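PDB 3N7K: botulinum neurotoxin type C1 from Clostridium botulinum, which probably attaches the toxin to nerve cells through its receptor-binding domain, which recognises gangliosides such as GD1b. Local coordinates for residues N251-N256 against S414-W419; R264-N269 against I336-Q341; T295-G300 against F351-M356. One frame throughout, in Å; residues are numbered along the deposited sequence.

Contact 1. Residues N251-N256 against S414-W419; sequences NIDYLN and STSTHW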
ATOM      1  N   ASN A 251      -4.518   2.838  14.046  1.00 23.67           N
ATOM      2  CA  ASN A 251      -3.624   1.840  14.614  1.00 23.32           C
ATOM      3  C   ASN A 251      -3.992   0.502  14.019  1.00 23.92           C
ATOM      4  O   ASN A 251      -5.089   0.004  14.243  1.00 24.58           O
ATOM      5  CB  ASN A 251      -3.745   1.778  16.143  1.00 20.79           C
ATOM      6  CG  ASN A 251      -2.787   0.757  16.765  1.00 19.34           C
ATOM      7  OD1 ASN A 251      -3.076  -0.433  16.809  1.00 20.00           O
ATOM      8  ND2 ASN A 251      -1.637   1.226  17.229  1.00 17.23           N
ATOM      9  N   ILE A 252      -3.073  -0.075  13.256  1.00 24.37           N
ATOM     10  CA  ILE A 252      -3.306  -1.368  12.629  1.00 24.23           C
ATOM     11  C   ILE A 252      -4.156  -2.342  13.464  1.00 24.42           C
ATOM     12  O   ILE A 252      -5.026  -3.021  12.912  1.00 23.33           O
ATOM     13  CB  ILE A 252      -1.949  -2.010  12.220  1.00 22.91           C
ATOM     14  CG1 ILE A 252      -1.663  -1.698  10.746  1.00 21.81           C
ATOM     15  CG2 ILE A 252      -1.975  -3.518  12.419  1.00 24.55           C
ATOM     16  CD1 ILE A 252      -1.767  -0.233  10.373  1.00 20.34           C
ATOM     17  N   ASP A 253      -3.915  -2.399  14.779  1.00 24.69           N
ATOM     18  CA  ASP A 253      -4.675  -3.279  15.672  1.00 24.35           C
ATOM     19  C   ASP A 253      -6.154  -2.931  15.767  1.00 24.60           C
ATOM     20  O   ASP A 253      -6.983  -3.792  16.062  1.00 25.64           O
ATOM     21  CB  ASP A 253      -4.090  -3.261  17.079  1.00 25.43           C
ATOM     22  CG  ASP A 253      -3.014  -4.308  17.272  1.00 27.57           C
ATOM     23  OD1 ASP A 253      -3.040  -5.315  16.537  1.00 28.79           O
ATOM     24  OD2 ASP A 253      -2.156  -4.142  18.167  1.00 28.00           O
ATOM     25  N   TYR A 254      -6.478  -1.666  15.521  1.00 23.69           N
ATOM     26  CA  TYR A 254      -7.851  -1.186  15.574  1.00 23.10           C
ATOM     27  C   TYR A 254      -8.177  -0.296  14.377  1.00 23.48           C
ATOM     28  O   TYR A 254      -8.159   0.926  14.497  1.00 23.93           O
ATOM     29  CB  TYR A 254      -8.075  -0.366  16.840  1.00 23.58           C
ATOM     30  CG  TYR A 254      -7.856  -1.122  18.121  1.00 24.36           C
ATOM     31  CD1 TYR A 254      -6.568  -1.370  18.600  1.00 24.27           C
ATOM     32  CD2 TYR A 254      -8.947  -1.612  18.851  1.00 24.34           C
ATOM     33  CE1 TYR A 254      -6.376  -2.094  19.778  1.00 25.69           C
ATOM     34  CE2 TYR A 254      -8.771  -2.332  20.023  1.00 23.27           C
ATOM     35  CZ  TYR A 254      -7.487  -2.571  20.483  1.00 25.53           C
ATOM     36  OH  TYR A 254      -7.316  -3.280  21.649  1.00 27.60           O
ATOM     37  N   LEU A 255      -8.472  -0.881  13.224  1.00 22.82           N
ATOM     38  CA  LEU A 255      -8.797  -0.047  12.078  1.00 22.22           C
ATOM     39  C   LEU A 255     -10.278   0.291  12.108  1.00 22.43           C
ATOM     40  O   LEU A 255     -10.748   1.158  11.370  1.00 20.55           O
ATOM     41  CB  LEU A 255      -8.453  -0.764  10.779  1.00 21.22           C
ATOM     42  CG  LEU A 255      -6.978  -1.051  10.508  1.00 19.78           C
ATOM     43  CD1 LEU A 255      -6.882  -1.736   9.160  1.00 18.71           C
ATOM     44  CD2 LEU A 255      -6.150   0.239  10.522  1.00 16.49           C
ATOM     45  N   ASN A 256     -10.995  -0.419  12.972  1.00 23.63           N
ATOM     46  CA  ASN A 256     -12.437  -0.260  13.167  1.00 26.27           C
ATOM     47  C   ASN A 256     -12.690   0.878  14.168  1.00 26.79           C
ATOM     48  O   ASN A 256     -13.771   0.972  14.747  1.00 27.13           O
ATOM     49  CB  ASN A 256     -13.010  -1.574  13.713  1.00 26.05           C
ATOM     50  CG  ASN A 256     -12.221  -2.093  14.929  1.00 28.08           C
ATOM     51  OD1 ASN A 256     -12.425  -1.645  16.064  1.00 26.40           O
ATOM     52  ND2 ASN A 256     -11.294  -3.022  14.685  1.00 29.13           N
ATOM     53  N   SER A 414       5.144  -5.734  18.355  1.00 22.36           N
ATOM     54  CA  SER A 414       3.687  -5.657  18.433  1.00 20.65           C
ATOM     55  C   SER A 414       3.004  -4.743  17.427  1.00 19.60           C
ATOM     56  O   SER A 414       3.292  -3.552  17.356  1.00 20.30           O
ATOM     57  CB  SER A 414       3.247  -5.218  19.823  1.00 21.15           C
ATOM     58  OG  SER A 414       1.865  -4.903  19.804  1.00 17.03           O
ATOM     59  N   THR A 415       2.076  -5.313  16.675  1.00 17.23           N
ATOM     60  CA  THR A 415       1.317  -4.572  15.684  1.00 17.16           C
ATOM     61  C   THR A 415       0.534  -3.416  16.334  1.00 17.36           C
ATOM     62  O   THR A 415      -0.056  -2.586  15.640  1.00 16.43           O
ATOM     63  CB  THR A 415       0.348  -5.516  14.949  1.00 15.75           C
ATOM     64  OG1 THR A 415      -0.687  -5.939  15.844  1.00 16.91           O
ATOM     65  CG2 THR A 415       1.093  -6.760  14.476  1.00 13.87           C
ATOM     66  N   SER A 416       0.545  -3.363  17.668  1.00 17.86           N
ATOM     67  CA  SER A 416      -0.155  -2.309  18.403  1.00 17.60           C
ATOM     68  C   SER A 416       0.642  -1.018  18.367  1.00 16.96           C
ATOM     69  O   SER A 416       0.161   0.028  18.790  1.00 18.11           O
ATOM     70  CB  SER A 416      -0.351  -2.705  19.864  1.00 18.10           C
ATOM     71  OG  SER A 416       0.825  -2.455  20.623  1.00 19.17           O
ATOM     72  N   THR A 417       1.873  -1.109  17.881  1.00 17.78           N
ATOM     73  CA  THR A 417       2.760   0.044  17.792  1.00 17.34           C
ATOM     74  C   THR A 417       2.828   0.482  16.330  1.00 17.91           C
ATOM     75  O   THR A 417       3.526   1.443  15.986  1.00 18.20           O
ATOM     76  CB  THR A 417       4.186  -0.314  18.280  1.00 17.21           C
ATOM     77  OG1 THR A 417       4.786  -1.252  17.381  1.00 16.16           O
ATOM     78  CG2 THR A 417       4.134  -0.954  19.658  1.00 18.67           C
ATOM     79  N   HIS A 418       2.097  -0.237  15.480  1.00 17.78           N
ATOM     80  CA  HIS A 418       2.041   0.039  14.044  1.00 17.11           C
ATOM     81  C   HIS A 418       0.950   1.062  13.753  1.00 16.43           C
ATOM     82  O   HIS A 418      -0.235   0.782  13.921  1.00 16.37           O
ATOM     83  CB  HIS A 418       1.765  -1.261  13.276  1.00 18.61           C
ATOM     84  CG  HIS A 418       2.888  -2.254  13.345  1.00 19.20           C
ATOM     85  ND1 HIS A 418       3.884  -2.192  14.300  1.00 18.94           N
ATOM     86  CD2 HIS A 418       3.171  -3.334  12.580  1.00 18.33           C
ATOM     87  CE1 HIS A 418       4.730  -3.190  14.118  1.00 18.93           C
ATOM     88  NE2 HIS A 418       4.319  -3.897  13.082  1.00 19.86           N
ATOM     89  N   TRP A 419       1.372   2.251  13.328  1.00 17.25           N
ATOM     90  CA  TRP A 419       0.468   3.349  13.018  1.00 16.28           C
ATOM     91  C   TRP A 419       0.393   3.617  11.536  1.00 16.94           C
ATOM     92  O   TRP A 419       1.420   3.622  10.848  1.00 17.57           O
ATOM     93  CB  TRP A 419       0.924   4.629  13.713  1.00 17.51           C
ATOM     94  CG  TRP A 419       0.954   4.493  15.175  1.00 16.92           C
ATOM     95  CD1 TRP A 419       2.035   4.200  15.954  1.00 16.42           C
ATOM     96  CD2 TRP A 419      -0.173   4.557  16.051  1.00 17.57           C
ATOM     97  NE1 TRP A 419       1.648   4.072  17.268  1.00 17.34           N
ATOM     98  CE2 TRP A 419       0.296   4.287  17.353  1.00 17.77           C
ATOM     99  CE3 TRP A 419      -1.536   4.817  15.861  1.00 16.78           C
ATOM    100  CZ2 TRP A 419      -0.552   4.268  18.459  1.00 17.66           C
ATOM    101  CZ3 TRP A 419      -2.376   4.800  16.959  1.00 15.79           C
ATOM    102  CH2 TRP A 419      -1.883   4.527  18.241  1.00 16.68           C
TER
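The ND2 end of the N251 amide stands over one face of the W419 indole, the amide plane steeply tilted to the ring. ND2 of N251 sits 3.3 Å above the indole plane, offset toward its rim. CB of N251 reaches the six-membered ring, 3.4 Å from CZ3 of W419. NE1 of W419 makes a weak hydrogen bond to C380 O. On H418, one imidazole face is covered within its own segment by CA of T415, which stands over the ring centre. These residues belong to the C-terminal receptor-binding domain, which has a beta-trefoil fold. Here its first and last strands, 246-251 and 419-423, pair antiparallel, and N251 and W419 form a non-hydrogen-bonded pair. Strand 246-251 ends in a type I turn from N251 to Y254.

N251 does two jobs. Its CG is anti to the backbone N (chi1 -179°), which carries ND2 over the indole. ND2 then donates to S416 O at 2.7 Å, with the acceptor close to the amide plane. The other end, OD1, accepts from the backbone N of D253, giving an Asx turn. The amide is therefore held at both ends. Beside it, the backbone N of I252 donates to H418 O at 3.0 Å. CB of I252 packs 3.9 Å from CB of H418. Y361 of strand 361-369 touches both I252 and H418. Further along the turn, OG1 of T415 donates to OD1 of D253 from above the carboxylate plane; at 2.5 Å the bond is short and its exact length doubtful.

Contact 2. Residues R264-N269 against I336-Q341; sequences RQIVFN and IGLREQ
R264 lies along the backbone of L338 and R339 and meets E340 at its far end. Its backbone O accepts from the backbone N of L338 at 2.8 Å. The side chain, extended from CG to NE, runs past L338 and R339. CD of R264 lies 3.1 Å from L338 O. One face of the guanidinium covers the backbone, with CA of R339 over its centre. CG of E340 is at the edge, in the guanidinium plane. NH1 of R264 makes a salt bridge with OE1 of E340 at 3.1 Å. The two side chains cross at about a right angle, and the guanidinium and carboxylate planes are 79° apart. OE2 of the same glutamate has a second, long and weak ion-pair partner in K312.

Q265 comes next and is buried. Its backbone passes G337, with their CA atoms 4.5 Å apart, and its side chain packs on V400 and L389.

I266 turns toward strand 336-340. Its CG1 is anti to the carbonyl carbon (chi1 -58°), and CD1 at the end of that branch reaches L338. CD1 of I266 is 3.4 Å from CD1 of L338 and equally close to its CG. A261 of strand 257-261 touches both side chains, and L316 and I309 add to the cover on L338.

From I266 onward the two strands diverge, their directions 125° apart. Strand 266-270 pairs instead with strand 257-261. The contact thus joins the turn and second strand of the two-stranded hairpin 257-261/266-270 to strand 333-340 of the larger antiparallel sheet, within a domain of the beta-trefoil fold.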
ATOM      1  N   ARG A 264      -9.429  17.224  26.128  1.00 42.84           N
ATOM      2  CA  ARG A 264      -8.031  17.365  25.736  1.00 41.80           C
ATOM      3  C   ARG A 264      -7.325  16.007  25.668  1.00 40.07           C
ATOM      4  O   ARG A 264      -6.107  15.944  25.494  1.00 39.62           O
ATOM      5  CB  ARG A 264      -7.287  18.274  26.718  1.00 42.98           C
ATOM      6  CG  ARG A 264      -6.931  19.656  26.188  1.00 44.28           C
ATOM      7  CD  ARG A 264      -5.959  20.304  27.160  1.00 47.96           C
ATOM      8  NE  ARG A 264      -5.321  21.522  26.660  1.00 50.48           N
ATOM      9  CZ  ARG A 264      -4.202  22.033  27.176  1.00 50.86           C
ATOM     10  NH1 ARG A 264      -3.670  23.146  26.682  1.00 49.42           N
ATOM     11  NH2 ARG A 264      -3.600  21.414  28.184  1.00 52.02           N
ATOM     12  N   GLN A 265      -8.088  14.926  25.812  1.00 38.08           N
ATOM     13  CA  GLN A 265      -7.520  13.581  25.764  1.00 35.17           C
ATOM     14  C   GLN A 265      -7.953  12.847  24.515  1.00 34.72           C
ATOM     15  O   GLN A 265      -9.142  12.749  24.230  1.00 35.28           O
ATOM     16  CB  GLN A 265      -7.945  12.767  26.984  1.00 33.70           C
ATOM     17  CG  GLN A 265      -7.735  11.254  26.817  1.00 33.14           C
ATOM     18  CD  GLN A 265      -6.287  10.862  26.520  1.00 33.02           C
ATOM     19  OE1 GLN A 265      -6.028   9.948  25.725  1.00 32.40           O
ATOM     20  NE2 GLN A 265      -5.340  11.543  27.167  1.00 31.49           N
ATOM     21  N   ILE A 266      -6.984  12.313  23.780  1.00 34.57           N
ATOM     22  CA  ILE A 266      -7.279  11.575  22.559  1.00 34.35           C
ATOM     23  C   ILE A 266      -7.840  10.200  22.860  1.00 32.76           C
ATOM     24  O   ILE A 266      -7.228   9.413  23.585  1.00 31.05           O
ATOM     25  CB  ILE A 266      -6.030  11.379  21.684  1.00 35.63           C
ATOM     26  CG1 ILE A 266      -5.422  12.736  21.331  1.00 36.46           C
ATOM     27  CG2 ILE A 266      -6.407  10.591  20.424  1.00 36.61           C
ATOM     28  CD1 ILE A 266      -6.369  13.665  20.619  1.00 36.68           C
ATOM     29  N   VAL A 267      -9.005   9.929  22.285  1.00 32.02           N
ATOM     30  CA  VAL A 267      -9.690   8.654  22.461  1.00 32.26           C
ATOM     31  C   VAL A 267      -9.976   8.029  21.096  1.00 32.37           C
ATOM     32  O   VAL A 267      -9.973   8.719  20.079  1.00 34.16           O
ATOM     33  CB  VAL A 267     -11.037   8.840  23.218  1.00 31.71           C
ATOM     34  CG1 VAL A 267     -10.787   9.516  24.557  1.00 31.48           C
ATOM     35  CG2 VAL A 267     -12.019   9.652  22.373  1.00 29.97           C
ATOM     36  N   PHE A 268     -10.212   6.723  21.070  1.00 32.81           N
ATOM     37  CA  PHE A 268     -10.526   6.044  19.817  1.00 32.81           C
ATOM     38  C   PHE A 268     -11.944   5.473  19.860  1.00 32.63           C
ATOM     39  O   PHE A 268     -12.270   4.642  20.714  1.00 33.36           O
ATOM     40  CB  PHE A 268      -9.520   4.923  19.538  1.00 33.09           C
ATOM     41  CG  PHE A 268      -8.180   5.409  19.051  1.00 32.50           C
ATOM     42  CD1 PHE A 268      -7.064   5.371  19.882  1.00 32.73           C
ATOM     43  CD2 PHE A 268      -8.029   5.880  17.749  1.00 32.70           C
ATOM     44  CE1 PHE A 268      -5.819   5.788  19.424  1.00 31.42           C
ATOM     45  CE2 PHE A 268      -6.786   6.299  17.278  1.00 32.04           C
ATOM     46  CZ  PHE A 268      -5.680   6.253  18.117  1.00 31.55           C
ATOM     47  N   ASN A 269     -12.786   5.923  18.937  1.00 32.03           N
ATOM     48  CA  ASN A 269     -14.164   5.455  18.886  1.00 32.23           C
ATOM     49  C   ASN A 269     -14.380   4.531  17.710  1.00 30.99           C
ATOM     50  O   ASN A 269     -13.573   4.503  16.781  1.00 32.41           O
ATOM     51  CB  ASN A 269     -15.127   6.642  18.769  1.00 32.36           C
ATOM     52  CG  ASN A 269     -14.945   7.635  19.885  1.00 32.71           C
ATOM     53  OD1 ASN A 269     -14.858   7.256  21.046  1.00 34.54           O
ATOM     54  ND2 ASN A 269     -14.887   8.914  19.543  1.00 33.45           N
ATOM     55  N   ILE A 336      -1.338   9.852  25.543  1.00 25.40           N
ATOM     56  CA  ILE A 336      -1.028  10.934  24.639  1.00 26.94           C
ATOM     57  C   ILE A 336      -2.264  11.826  24.573  1.00 28.51           C
ATOM     58  O   ILE A 336      -3.383  11.348  24.348  1.00 29.03           O
ATOM     59  CB  ILE A 336      -0.690  10.410  23.238  1.00 26.75           C
ATOM     60  CG1 ILE A 336       0.471   9.412  23.336  1.00 26.63           C
ATOM     61  CG2 ILE A 336      -0.324  11.578  22.331  1.00 25.50           C
ATOM     62  CD1 ILE A 336       0.801   8.709  22.054  1.00 23.90           C
ATOM     63  N   GLY A 337      -2.058  13.117  24.796  1.00 28.73           N
ATOM     64  CA  GLY A 337      -3.169  14.042  24.765  1.00 28.94           C
ATOM     65  C   GLY A 337      -2.846  15.283  23.967  1.00 29.64           C
ATOM     66  O   GLY A 337      -1.793  15.367  23.328  1.00 30.88           O
ATOM     67  N   LEU A 338      -3.752  16.255  24.026  1.00 29.89           N
ATOM     68  CA  LEU A 338      -3.606  17.505  23.299  1.00 29.37           C
ATOM     69  C   LEU A 338      -3.274  18.675  24.205  1.00 29.68           C
ATOM     70  O   LEU A 338      -3.964  18.916  25.190  1.00 30.01           O
ATOM     71  CB  LEU A 338      -4.902  17.826  22.568  1.00 28.69           C
ATOM     72  CG  LEU A 338      -5.436  16.799  21.576  1.00 29.09           C
ATOM     73  CD1 LEU A 338      -6.966  16.879  21.507  1.00 27.30           C
ATOM     74  CD2 LEU A 338      -4.799  17.049  20.224  1.00 29.34           C
ATOM     75  N   ARG A 339      -2.219  19.402  23.859  1.00 30.17           N
ATOM     76  CA  ARG A 339      -1.804  20.586  24.598  1.00 31.19           C
ATOM     77  C   ARG A 339      -2.052  21.757  23.643  1.00 32.42           C
ATOM     78  O   ARG A 339      -2.469  21.555  22.507  1.00 32.66           O
ATOM     79  CB  ARG A 339      -0.322  20.524  24.919  1.00 30.76           C
ATOM     80  CG  ARG A 339       0.553  20.880  23.733  1.00 33.43           C
ATOM     81  CD  ARG A 339       1.973  21.033  24.191  1.00 36.92           C
ATOM     82  NE  ARG A 339       2.044  21.910  25.355  1.00 38.71           N
ATOM     83  CZ  ARG A 339       3.063  21.933  26.204  1.00 38.72           C
ATOM     84  NH1 ARG A 339       4.094  21.124  26.013  1.00 40.21           N
ATOM     85  NH2 ARG A 339       3.049  22.757  27.242  1.00 39.15           N
ATOM     86  N   GLU A 340      -1.798  22.979  24.086  1.00 34.05           N
ATOM     87  CA  GLU A 340      -1.999  24.120  23.203  1.00 35.87           C
ATOM     88  C   GLU A 340      -0.654  24.499  22.625  1.00 36.52           C
ATOM     89  O   GLU A 340       0.364  24.460  23.326  1.00 36.95           O
ATOM     90  CB  GLU A 340      -2.631  25.286  23.965  1.00 36.53           C
ATOM     91  CG  GLU A 340      -4.109  25.040  24.240  1.00 40.85           C
ATOM     92  CD  GLU A 340      -4.770  26.119  25.075  1.00 42.89           C
ATOM     93  OE1 GLU A 340      -4.657  26.074  26.325  1.00 43.21           O
ATOM     94  OE2 GLU A 340      -5.406  27.015  24.472  1.00 46.13           O
ATOM     95  N   GLN A 341      -0.641  24.824  21.337  1.00 35.99           N
ATOM     96  CA  GLN A 341       0.598  25.191  20.681  1.00 36.98           C
ATOM     97  C   GLN A 341       1.277  26.290  21.488  1.00 38.45           C
ATOM     98  O   GLN A 341       0.672  27.307  21.807  1.00 38.95           O
ATOM     99  CB  GLN A 341       0.312  25.651  19.256  1.00 35.52           C
ATOM    100  CG  GLN A 341      -0.471  24.636  18.469  1.00 33.71           C
ATOM    101  CD  GLN A 341      -0.182  24.709  16.989  1.00 33.04           C
ATOM    102  OE1 GLN A 341      -0.449  25.720  16.338  1.00 32.77           O
ATOM    103  NE2 GLN A 341       0.374  23.634  16.445  1.00 32.93           N
TER

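Contact 3. Residues T295-G300 against F351-M356; sequences TRVRGG and FQIQPM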
ATOM      1  N   THR A 295       9.081  17.314   1.639  1.00 37.16           N
ATOM      2  CA  THR A 295       7.930  17.500   2.504  1.00 35.45           C
ATOM      3  C   THR A 295       7.552  16.042   2.749  1.00 34.87           C
ATOM      4  O   THR A 295       6.448  15.705   3.182  1.00 34.70           O
ATOM      5  CB  THR A 295       6.808  18.246   1.780  1.00 34.94           C
ATOM      6  OG1 THR A 295       6.643  17.695   0.468  1.00 36.07           O
ATOM      7  CG2 THR A 295       7.148  19.716   1.662  1.00 33.04           C
ATOM      8  N   ARG A 296       8.517  15.183   2.442  1.00 33.74           N
ATOM      9  CA  ARG A 296       8.376  13.754   2.607  1.00 32.93           C
ATOM     10  C   ARG A 296       8.987  13.349   3.936  1.00 31.89           C
ATOM     11  O   ARG A 296      10.026  13.875   4.336  1.00 33.45           O
ATOM     12  CB  ARG A 296       9.078  13.022   1.470  1.00 32.42           C
ATOM     13  CG  ARG A 296       8.507  13.359   0.117  1.00 33.16           C
ATOM     14  CD  ARG A 296       9.159  12.568  -0.997  1.00 32.73           C
ATOM     15  NE  ARG A 296       8.784  13.126  -2.290  1.00 34.31           N
ATOM     16  CZ  ARG A 296       9.258  12.705  -3.458  1.00 36.38           C
ATOM     17  NH1 ARG A 296       9.859  11.528  -3.559  1.00 36.73           N
ATOM     18  NH2 ARG A 296       9.142  13.480  -4.526  1.00 38.46           N
ATOM     19  N   VAL A 297       8.319  12.415   4.607  1.00 29.79           N
ATOM     20  CA  VAL A 297       8.744  11.905   5.902  1.00 28.00           C
ATOM     21  C   VAL A 297       9.680  10.696   5.793  1.00 28.32           C
ATOM     22  O   VAL A 297       9.321   9.661   5.237  1.00 29.29           O
ATOM     23  CB  VAL A 297       7.526  11.500   6.728  1.00 25.97           C
ATOM     24  CG1 VAL A 297       7.979  10.869   8.031  1.00 25.84           C
ATOM     25  CG2 VAL A 297       6.641  12.714   6.967  1.00 23.46           C
ATOM     26  N   ARG A 298      10.878  10.819   6.344  1.00 27.73           N
ATOM     27  CA  ARG A 298      11.827   9.726   6.284  1.00 26.69           C
ATOM     28  C   ARG A 298      12.138   9.138   7.653  1.00 25.60           C
ATOM     29  O   ARG A 298      11.981   9.802   8.678  1.00 24.15           O
ATOM     30  CB  ARG A 298      13.112  10.193   5.592  1.00 27.05           C
ATOM     31  CG  ARG A 298      13.044  10.046   4.081  1.00 28.46           C
ATOM     32  CD  ARG A 298      14.260  10.639   3.387  1.00 28.71           C
ATOM     33  NE  ARG A 298      14.105  12.071   3.138  1.00 30.50           N
ATOM     34  CZ  ARG A 298      13.532  12.588   2.056  1.00 29.47           C
ATOM     35  NH1 ARG A 298      13.065  11.794   1.113  1.00 30.42           N
ATOM     36  NH2 ARG A 298      13.413  13.899   1.923  1.00 30.41           N
ATOM     37  N   GLY A 299      12.561   7.879   7.662  1.00 24.89           N
ATOM     38  CA  GLY A 299      12.887   7.226   8.913  1.00 25.10           C
ATOM     39  C   GLY A 299      13.968   8.013   9.615  1.00 25.62           C
ATOM     40  O   GLY A 299      14.909   8.485   8.976  1.00 26.35           O
ATOM     41  N   GLY A 300      13.837   8.168  10.927  1.00 25.89           N
ATOM     42  CA  GLY A 300      14.831   8.912  11.678  1.00 26.01           C
ATOM     43  C   GLY A 300      14.484  10.387  11.778  1.00 27.15           C
ATOM     44  O   GLY A 300      15.087  11.122  12.566  1.00 28.39           O
ATOM     45  N   PHE A 351       8.703  13.428  18.649  1.00 20.21           N
ATOM     46  CA  PHE A 351       8.758  12.019  18.295  1.00 18.81           C
ATOM     47  C   PHE A 351       9.624  11.798  17.061  1.00 19.24           C
ATOM     48  O   PHE A 351       9.900  12.722  16.302  1.00 19.72           O
ATOM     49  CB  PHE A 351       7.354  11.496  17.999  1.00 17.97           C
ATOM     50  CG  PHE A 351       6.383  11.654  19.140  1.00 20.41           C
ATOM     51  CD1 PHE A 351       5.666  12.841  19.312  1.00 19.26           C
ATOM     52  CD2 PHE A 351       6.157  10.596  20.037  1.00 20.51           C
ATOM     53  CE1 PHE A 351       4.730  12.977  20.363  1.00 17.74           C
ATOM     54  CE2 PHE A 351       5.230  10.723  21.083  1.00 19.01           C
ATOM     55  CZ  PHE A 351       4.513  11.920  21.244  1.00 18.02           C
ATOM     56  N   GLN A 352      10.062  10.562  16.877  1.00 20.71           N
ATOM     57  CA  GLN A 352      10.870  10.188  15.728  1.00 21.08           C
ATOM     58  C   GLN A 352      10.119   9.067  15.047  1.00 20.85           C
ATOM     59  O   GLN A 352       9.733   8.089  15.684  1.00 22.84           O
ATOM     60  CB  GLN A 352      12.239   9.684  16.157  1.00 22.21           C
ATOM     61  CG  GLN A 352      13.153   9.395  14.977  1.00 23.73           C
ATOM     62  CD  GLN A 352      14.505   8.862  15.409  1.00 25.49           C
ATOM     63  OE1 GLN A 352      14.604   7.742  15.930  1.00 26.82           O
ATOM     64  NE2 GLN A 352      15.557   9.658  15.200  1.00 22.44           N
ATOM     65  N   ILE A 353       9.915   9.214  13.750  1.00 19.66           N
ATOM     66  CA  ILE A 353       9.176   8.241  12.981  1.00 19.31           C
ATOM     67  C   ILE A 353      10.089   7.237  12.271  1.00 21.76           C
ATOM     68  O   ILE A 353      11.216   7.561  11.871  1.00 21.22           O
ATOM     69  CB  ILE A 353       8.275   8.985  11.970  1.00 19.50           C
ATOM     70  CG1 ILE A 353       7.209   8.050  11.404  1.00 19.29           C
ATOM     71  CG2 ILE A 353       9.125   9.598  10.863  1.00 19.33           C
ATOM     72  CD1 ILE A 353       6.149   8.810  10.644  1.00 17.96           C
ATOM     73  N   GLN A 354       9.589   6.010  12.130  1.00 22.39           N
ATOM     74  CA  GLN A 354      10.330   4.932  11.479  1.00 23.10           C
ATOM     75  C   GLN A 354       9.415   4.119  10.555  1.00 22.39           C
ATOM     76  O   GLN A 354       8.364   3.636  10.973  1.00 21.07           O
ATOM     77  CB  GLN A 354      10.936   4.011  12.536  1.00 23.82           C
ATOM     78  CG  GLN A 354      12.401   3.698  12.347  1.00 25.23           C
ATOM     79  CD  GLN A 354      13.295   4.913  12.483  1.00 25.03           C
ATOM     80  OE1 GLN A 354      13.594   5.583  11.497  1.00 26.32           O
ATOM     81  NE2 GLN A 354      13.727   5.208  13.710  1.00 24.78           N
ATOM     82  N   PRO A 355       9.815   3.951   9.283  1.00 22.55           N
ATOM     83  CA  PRO A 355       8.992   3.186   8.344  1.00 21.22           C
ATOM     84  C   PRO A 355       8.808   1.776   8.865  1.00 21.13           C
ATOM     85  O   PRO A 355       9.726   1.175   9.423  1.00 19.70           O
ATOM     86  CB  PRO A 355       9.804   3.236   7.056  1.00 21.91           C
ATOM     87  CG  PRO A 355      11.213   3.220   7.564  1.00 21.44           C
ATOM     88  CD  PRO A 355      11.157   4.198   8.724  1.00 22.53           C
ATOM     89  N   MET A 356       7.610   1.251   8.674  1.00 21.51           N
ATOM     90  CA  MET A 356       7.285  -0.072   9.145  1.00 20.41           C
ATOM     91  C   MET A 356       6.212  -0.630   8.235  1.00 21.27           C
ATOM     92  O   MET A 356       5.025  -0.435   8.471  1.00 21.43           O
ATOM     93  CB  MET A 356       6.782   0.039  10.580  1.00 21.10           C
ATOM     94  CG  MET A 356       6.105  -1.189  11.091  1.00 22.05           C
ATOM     95  SD  MET A 356       7.126  -2.576  10.726  1.00 24.28           S
ATOM     96  CE  MET A 356       8.144  -2.604  12.214  1.00 21.34           C
TER
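Q352 has its CG anti to the backbone N (chi1 -175°) and is extended beyond it, which brings NE2 beside the carbonyl of G300. NE2 of Q352 donates weakly to G300 O at 3.0 Å. V297 places CG1 anti to its backbone N (chi1 176°), pointing that methyl at I353. The two methyls meet at 3.3 Å, CG1 of V297 to CG2 of I353, and the side chains cross at about a right angle. CG2 of I353 also touches R298 O.

The main grip is between backbones. The N of G300 donates to I353 O at 2.9 Å. CA of G299 makes a CA-H...O contact with the same oxygen, I353 O, at 3.4 Å. I353 O is thus approached by two successive glycines. CD of P355 packs 3.5 Å from CA of G299, and OE1 of Q354 lies 3.1 Å from C of G299.

The CB of R298 points away from strand 351-356. Its guanidinium makes a salt bridge with D294, and its backbone N is hydrogen-bonded to OD2 of D301. The 295-300 loop follows strand 283-287 and runs into strand 302-308. That strand pairs antiparallel with 351-358, and L303 packs on I353 just beyond the loop. On its other side, strand 351-358 pairs with 361-369, where S369 touches Q352 and F367 touches Q354.

All three contacts lie in the C-terminal receptor-binding domain. Contact 1 joins the regions of the first and last strands of its sheet, 246-251 and 419-423, and the segments of contacts 2 and 3 fall between them in the chain. Contact 1 touches both others by packing: CZ3 of W419 is 3.8 Å from CZ of F268 in contact 2, and NE2 of H418 is 3.8 Å from CG of M356 in contact 3. The centres of contacts 1 and 2 are about 18 Å apart, those of 1 and 3 about 17 Å, and those of 2 and 3 about 21 Å. Contacts 2 and 3 do not touch. Their strands 333-340 and 351-358 are consecutive and share one sheet.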